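Local coordinates for kelch domain-containing protein (Colletotrichum graminicola M1.001, PDB 5C86), which probably oxidises alcohols to aldehydes as a copper-dependent oxidase of the AA5 (galactose oxidase and glyoxal oxidase) family, at residues N27-S32 / T47-Y52; P8-P13 / G57-A62. All blocks are in the same frame, centred on the assembly; numbering follows the deposited sequence. Where two conformers were deposited one is given.

Interaction 1: residues N27-S32 / T47-Y52; sequences NLLVWS and TYTSLY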
loop_
_atom_site.group_PDB
_atom_site.type_symbol
_atom_site.label_atom_id
_atom_site.label_comp_id
_atom_site.label_asym_id
_atom_site.label_seq_id
_atom_site.Cartn_x
_atom_site.Cartn_y
_atom_site.Cartn_z
ATOM N N ASN A 27 12.515 -0.156 9.260
ATOM C CA ASN A 27 13.211 -1.128 8.448
ATOM C C ASN A 27 12.233 -1.679 7.369
ATOM O O ASN A 27 11.025 -1.636 7.516
ATOM C CB ASN A 27 13.825 -2.158 9.402
ATOM C CG ASN A 27 14.936 -1.541 10.235
ATOM O OD1 ASN A 27 15.640 -0.652 9.762
ATOM N ND2 ASN A 27 15.165 -2.104 11.414
ATOM N N LEU A 28 12.804 -2.269 6.356
ATOM C CA LEU A 28 11.973 -2.864 5.256
ATOM C C LEU A 28 12.042 -4.396 5.340
ATOM O O LEU A 28 13.125 -5.001 5.143
ATOM C CB LEU A 28 12.513 -2.427 3.937
ATOM C CG LEU A 28 11.655 -2.788 2.687
ATOM C CD1 LEU A 28 10.302 -2.023 2.661
ATOM C CD2 LEU A 28 12.506 -2.535 1.470
ATOM N N LEU A 29 10.909 -4.944 5.608
ATOM C CA LEU A 29 10.725 -6.420 5.657
ATOM C C LEU A 29 10.214 -6.922 4.319
ATOM O O LEU A 29 9.220 -6.391 3.811
ATOM C CB LEU A 29 9.763 -6.869 6.742
ATOM C CG LEU A 29 9.484 -8.362 7.013
ATOM C CD1 LEU A 29 10.734 -9.037 7.501
ATOM C CD2 LEU A 29 8.428 -8.473 8.049
ATOM N N VAL A 30 10.889 -7.909 3.746
ATOM C CA VAL A 30 10.482 -8.477 2.469
ATOM C C VAL A 30 10.239 -9.989 2.603
ATOM O O VAL A 30 10.905 -10.653 3.435
ATOM C CB VAL A 30 11.452 -8.154 1.356
ATOM C CG1 VAL A 30 11.903 -6.709 1.411
ATOM C CG2 VAL A 30 12.679 -9.097 1.357
ATOM N N TRP A 31 9.376 -10.526 1.759
ATOM C CA TRP A 31 9.239 -11.988 1.723
ATOM C C TRP A 31 8.843 -12.462 0.347
ATOM O O TRP A 31 8.308 -11.741 -0.472
ATOM C CB TRP A 31 8.289 -12.532 2.750
ATOM C CG TRP A 31 6.808 -12.266 2.622
ATOM C CD1 TRP A 31 5.917 -13.038 1.959
ATOM C CD2 TRP A 31 6.055 -11.183 3.199
ATOM N NE1 TRP A 31 4.657 -12.572 2.109
ATOM C CE2 TRP A 31 4.718 -11.407 2.848
ATOM C CE3 TRP A 31 6.389 -10.049 3.961
ATOM C CZ2 TRP A 31 3.660 -10.559 3.230
ATOM C CZ3 TRP A 31 5.332 -9.178 4.357
ATOM C CH2 TRP A 31 3.987 -9.470 4.013
ATOM N N SER A 32 9.140 -13.751 0.062
ATOM C CA SER A 32 8.843 -14.405 -1.249
ATOM C C SER A 32 7.769 -15.425 -1.021
ATOM O O SER A 32 6.595 -15.223 -1.344
ATOM C CB SER A 32 10.105 -14.977 -1.854
ATOM O OG SER A 32 10.832 -15.819 -0.893
ATOM N N THR A 47 7.562 -19.585 5.076
ATOM C CA THR A 47 8.036 -18.434 4.292
ATOM C C THR A 47 9.413 -17.974 4.651
ATOM O O THR A 47 9.688 -17.817 5.880
ATOM C CB THR A 47 7.034 -17.217 4.486
ATOM O OG1 THR A 47 5.687 -17.622 4.370
ATOM C CG2 THR A 47 7.385 -16.088 3.530
ATOM N N TYR A 48 10.191 -17.691 3.645
ATOM C CA TYR A 48 11.473 -17.026 3.719
ATOM C C TYR A 48 11.270 -15.506 3.742
ATOM O O TYR A 48 10.567 -14.980 2.904
ATOM C CB TYR A 48 12.403 -17.392 2.603
ATOM C CG TYR A 48 13.000 -18.763 2.812
ATOM C CD1 TYR A 48 12.332 -19.904 2.371
ATOM C CD2 TYR A 48 14.242 -18.901 3.464
ATOM C CE1 TYR A 48 12.926 -21.184 2.542
ATOM C CE2 TYR A 48 14.817 -20.156 3.653
ATOM C CZ TYR A 48 14.156 -21.280 3.178
ATOM O OH TYR A 48 14.706 -22.537 3.367
ATOM N N THR A 49 12.015 -14.833 4.631
ATOM C CA THR A 49 11.966 -13.353 4.793
ATOM C C THR A 49 13.335 -12.819 4.904
ATOM O O THR A 49 14.312 -13.550 5.283
ATOM C CB THR A 49 11.082 -12.885 5.940
ATOM O OG1 THR A 49 11.788 -13.033 7.201
ATOM C CG2 THR A 49 9.754 -13.567 6.007
ATOM N N SER A 50 13.489 -11.551 4.593
ATOM C CA SER A 50 14.752 -10.846 4.787
ATOM C C SER A 50 14.404 -9.412 5.188
ATOM O O SER A 50 13.269 -8.951 4.987
ATOM C CB SER A 50 15.625 -10.901 3.565
ATOM O OG SER A 50 16.782 -10.074 3.615
ATOM N N LEU A 51 15.329 -8.757 5.858
ATOM C CA LEU A 51 15.119 -7.407 6.428
ATOM C C LEU A 51 16.211 -6.481 6.010
ATOM O O LEU A 51 17.397 -6.841 6.179
ATOM C CB LEU A 51 15.107 -7.505 7.924
ATOM C CG LEU A 51 14.804 -6.212 8.709
ATOM C CD1 LEU A 51 13.322 -5.948 8.644
ATOM C CD2 LEU A 51 15.261 -6.277 10.178
ATOM N N TYR A 52 15.866 -5.286 5.511
ATOM C CA TYR A 52 16.824 -4.262 5.194
ATOM C C TYR A 52 16.788 -3.229 6.322
ATOM O O TYR A 52 15.753 -2.733 6.688
ATOM C CB TYR A 52 16.539 -3.537 3.863
ATOM C CG TYR A 52 17.366 -2.317 3.577
ATOM C CD1 TYR A 52 18.644 -2.412 3.103
ATOM C CD2 TYR A 52 16.836 -1.066 3.751
ATOM C CE1 TYR A 52 19.405 -1.288 2.856
ATOM C CE2 TYR A 52 17.549 0.052 3.460
ATOM C CZ TYR A 52 18.837 -0.068 3.033
ATOM O OH TYR A 52 19.497 1.095 2.750
#

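Interaction 2: residues P8-P13 / G57-A62; sequences PMVKFP and GNISDA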
loop_
_atom_site.group_PDB
_atom_site.type_symbol
_atom_site.label_atom_id
_atom_site.label_comp_id
_atom_site.label_asym_id
_atom_site.label_seq_id
_atom_site.Cartn_x
_atom_site.Cartn_y
_atom_site.Cartn_z
ATOM N N PRO A 8 22.049 3.359 -4.516
ATOM C CA PRO A 8 22.671 2.147 -5.040
ATOM C C PRO A 8 21.754 0.943 -5.010
ATOM O O PRO A 8 20.770 0.879 -4.220
ATOM C CB PRO A 8 23.825 1.916 -4.039
ATOM C CG PRO A 8 23.383 2.615 -2.785
ATOM C CD PRO A 8 22.735 3.864 -3.325
ATOM N N MET A 9 22.048 -0.048 -5.866
ATOM C CA MET A 9 21.261 -1.266 -5.910
ATOM C C MET A 9 21.460 -2.029 -4.606
ATOM O O MET A 9 22.592 -2.172 -4.137
ATOM C CB MET A 9 21.626 -2.194 -7.104
ATOM C CG MET A 9 21.306 -1.709 -8.533
ATOM S SD MET A 9 19.633 -1.816 -9.251
ATOM C CE MET A 9 18.743 -2.738 -8.076
ATOM N N VAL A 10 20.347 -2.514 -4.057
ATOM C CA VAL A 10 20.212 -3.242 -2.828
ATOM C C VAL A 10 19.804 -4.644 -3.283
ATOM O O VAL A 10 18.893 -4.795 -4.100
ATOM C CB VAL A 10 19.126 -2.566 -1.977
ATOM C CG1 VAL A 10 18.545 -3.445 -0.871
ATOM C CG2 VAL A 10 19.728 -1.275 -1.417
ATOM N N LYS A 11 20.431 -5.663 -2.739
ATOM C CA LYS A 11 20.159 -7.027 -3.189
ATOM C C LYS A 11 19.725 -7.901 -2.055
ATOM O O LYS A 11 20.387 -8.030 -1.027
ATOM C CB LYS A 11 21.443 -7.589 -3.820
ATOM C CG LYS A 11 21.215 -8.309 -5.151
ATOM C CD LYS A 11 22.251 -9.427 -5.346
ATOM C CE LYS A 11 23.678 -8.899 -5.242
ATOM N NZ LYS A 11 24.658 -10.004 -5.014
ATOM N N PHE A 12 18.566 -8.514 -2.165
ATOM C CA PHE A 12 18.082 -9.337 -1.164
ATOM C C PHE A 12 18.369 -10.839 -1.500
ATOM O O PHE A 12 18.397 -11.188 -2.652
ATOM C CB PHE A 12 16.530 -9.193 -1.015
ATOM C CG PHE A 12 16.113 -7.926 -0.279
ATOM C CD1 PHE A 12 16.047 -7.878 1.117
ATOM C CD2 PHE A 12 15.710 -6.834 -1.011
ATOM C CE1 PHE A 12 15.694 -6.708 1.777
ATOM C CE2 PHE A 12 15.329 -5.659 -0.354
ATOM C CZ PHE A 12 15.311 -5.614 1.027
ATOM N N PRO A 13 18.380 -11.676 -0.488
ATOM C CA PRO A 13 18.595 -13.117 -0.756
ATOM C C PRO A 13 17.286 -13.791 -1.181
ATOM O O PRO A 13 17.314 -15.009 -1.469
ATOM C CB PRO A 13 19.026 -13.637 0.599
ATOM C CG PRO A 13 18.246 -12.788 1.587
ATOM C CD PRO A 13 18.307 -11.417 0.965
ATOM N N GLY A 57 22.129 -0.041 6.663
ATOM C CA GLY A 57 22.225 -0.617 5.317
ATOM C C GLY A 57 22.436 -2.164 5.292
ATOM O O GLY A 57 22.523 -2.726 4.245
ATOM N N ASN A 58 22.491 -2.838 6.423
ATOM C CA ASN A 58 22.630 -4.297 6.456
ATOM C C ASN A 58 21.408 -4.978 5.828
ATOM O O ASN A 58 20.245 -4.616 6.134
ATOM C CB ASN A 58 22.752 -4.781 7.912
ATOM C CG ASN A 58 22.843 -6.300 8.040
ATOM O OD1 ASN A 58 21.865 -6.959 8.440
ATOM N ND2 ASN A 58 24.012 -6.875 7.687
ATOM N N ILE A 59 21.652 -5.991 4.991
ATOM C CA ILE A 59 20.574 -6.841 4.521
ATOM C C ILE A 59 20.776 -8.150 5.196
ATOM O O ILE A 59 21.865 -8.702 5.140
ATOM C CB ILE A 59 20.580 -7.026 3.020
ATOM C CG1 ILE A 59 20.280 -5.699 2.361
ATOM C CG2 ILE A 59 19.522 -8.053 2.594
ATOM C CD1 ILE A 59 21.065 -5.507 1.080
ATOM N N SER A 60 19.756 -8.614 5.874
ATOM C CA SER A 60 19.852 -9.857 6.655
ATOM C C SER A 60 19.819 -11.110 5.753
ATOM O O SER A 60 19.248 -11.088 4.640
ATOM C CB SER A 60 18.712 -9.919 7.675
ATOM O OG SER A 60 17.475 -10.307 7.095
ATOM N N ASP A 61 20.390 -12.211 6.249
ATOM C CA ASP A 61 20.258 -13.452 5.544
ATOM C C ASP A 61 18.803 -13.904 5.553
ATOM O O ASP A 61 18.017 -13.625 6.494
ATOM C CB ASP A 61 21.135 -14.554 6.216
ATOM C CG ASP A 61 22.626 -14.205 6.247
ATOM O OD1 ASP A 61 23.199 -13.654 5.285
ATOM O OD2 ASP A 61 23.258 -14.539 7.265
ATOM N N ALA A 62 18.447 -14.708 4.556
ATOM C CA ALA A 62 17.092 -15.201 4.482
ATOM C C ALA A 62 16.833 -16.161 5.614
ATOM O O ALA A 62 17.666 -17.058 5.857
ATOM C CB ALA A 62 16.829 -15.867 3.131
#

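Interaction 1: residues N27-S32 / T47-Y52
Strands 28-31 and 47-52 run antiparallel at 156°, with Leu-28/Tyr-52 and Val-30/Ser-50 as hydrogen-bonded pairs and Leu-29/Leu-51 and Trp-31/Thr-49 as non-hydrogen-bonded pairs. In the second hydrogen-bonded pair Val-30 N meets Ser-50 O at 2.9 Å in an almost straight bond (177°), while Ser-50 N returns to Val-30 O at 3.0 Å. Beyond Trp-31/Thr-49, Ser-32 N reaches Tyr-48 O in a weak bond of 3.4 Å. The strands are the second and third of four in a blade of the seven-bladed kelch propeller, flanked by 18-21 and 63-66. On one face, Leu-51 brings its CD1 methyl to 3.6 Å from Leu-28 O and against Leu-29 CB. Further along that face, Thr-47 CG2 comes obliquely to the Trp-31 indole, 3.7 Å from its CD1. With CG between backbone N and carbonyl carbon (chi1 69°), the indole turns away from strand 47-52; its NE1 is hydrogen-bonded to Met-71 O, and the Trp-31 side chain lies about 8 Å from that of His-423, a copper ligand in the metal-bound enzyme (metal absent here). At the root of the indole, Thr-49 CG2 packs on Trp-31 CB at 3.7 Å, while Thr-49 OG1 is hydrogen-bonded to Gln-65 OE1 on strand 63-66.

Interaction 2: residues P8-P13 / G57-A62
Ile-59 packs on the side chains of Val-10, Phe-12 and Pro-13 and on the carbonyl oxygen of Lys-11; no hydrogen bond crosses between the two segments. The chains travel in nearly the same direction here, their touching parts 18° apart. At the root of the side chain, Ile-59 CB lies 4.2 Å from Lys-11 O, and the same carbonyl oxygen remains the nearest neighbour for every carbon further out. With CG1 anti to the carbonyl carbon (chi1 -66°), the CG2 methyl lies anti to the backbone N and is directed between Phe-12 and Pro-13: Ile-59 CG2 stands 3.8 Å from Phe-12 CD1, coming obliquely to the ring, and also rests beside Pro-13 CD. The other branch sets out through CG1, 4.1 Å from Lys-11 O, and ends in CD1, 3.4 Å from Lys-11 O. In the conformer described, one of two modelled for this residue, the tip also reaches Val-10, with Ile-59 CD1 3.8 Å from Val-10 CG1.

In the propeller this is a meeting of two blades. Strand 5-11, at the N-terminus, is the outer strand added to the blade of strands 336-340, 346-350 and 364-369, the ring closure known as a velcro; 57-62 is the loop leading into the outer strand, 63-66, of the next blade.

Further along, Pro-13 sets its CG against the loop backbone. This atom, Pro-13 CG, is 3.6 Å from Ser-60 O and 3.5 Å from Ala-62 N, and the Ala-62 methyl packs on the same carbon, with Ala-62 CB 3.7 Å from Pro-13 CG. The buried Phe-12 ring also touches Ser-50 and Tyr-52 of strand 47-52.

How the interactions relate
Interaction 1 is the buried core of one propeller blade, where backbone hydrogen bonds join neighbouring strands. Interaction 2 lies farther from the centre of the chain, partly open to solvent, and joins that blade to the adjacent blade, which strand 5-11 closes, through apolar side chains packed on one another and on backbone atoms, without a hydrogen bond. Their centres are about 9 Å apart, and the loop 57-62 continues from strand 47-52, so the two contacts share an element. Ser-60 ties them: its OG probably receives the Leu-51 N-H at 2.9 Å, and its carbonyl O probably accepts a bond from Ser-50 OG. Ser-50 OG also packs against Phe-12 and Pro-13 of segment 8-13.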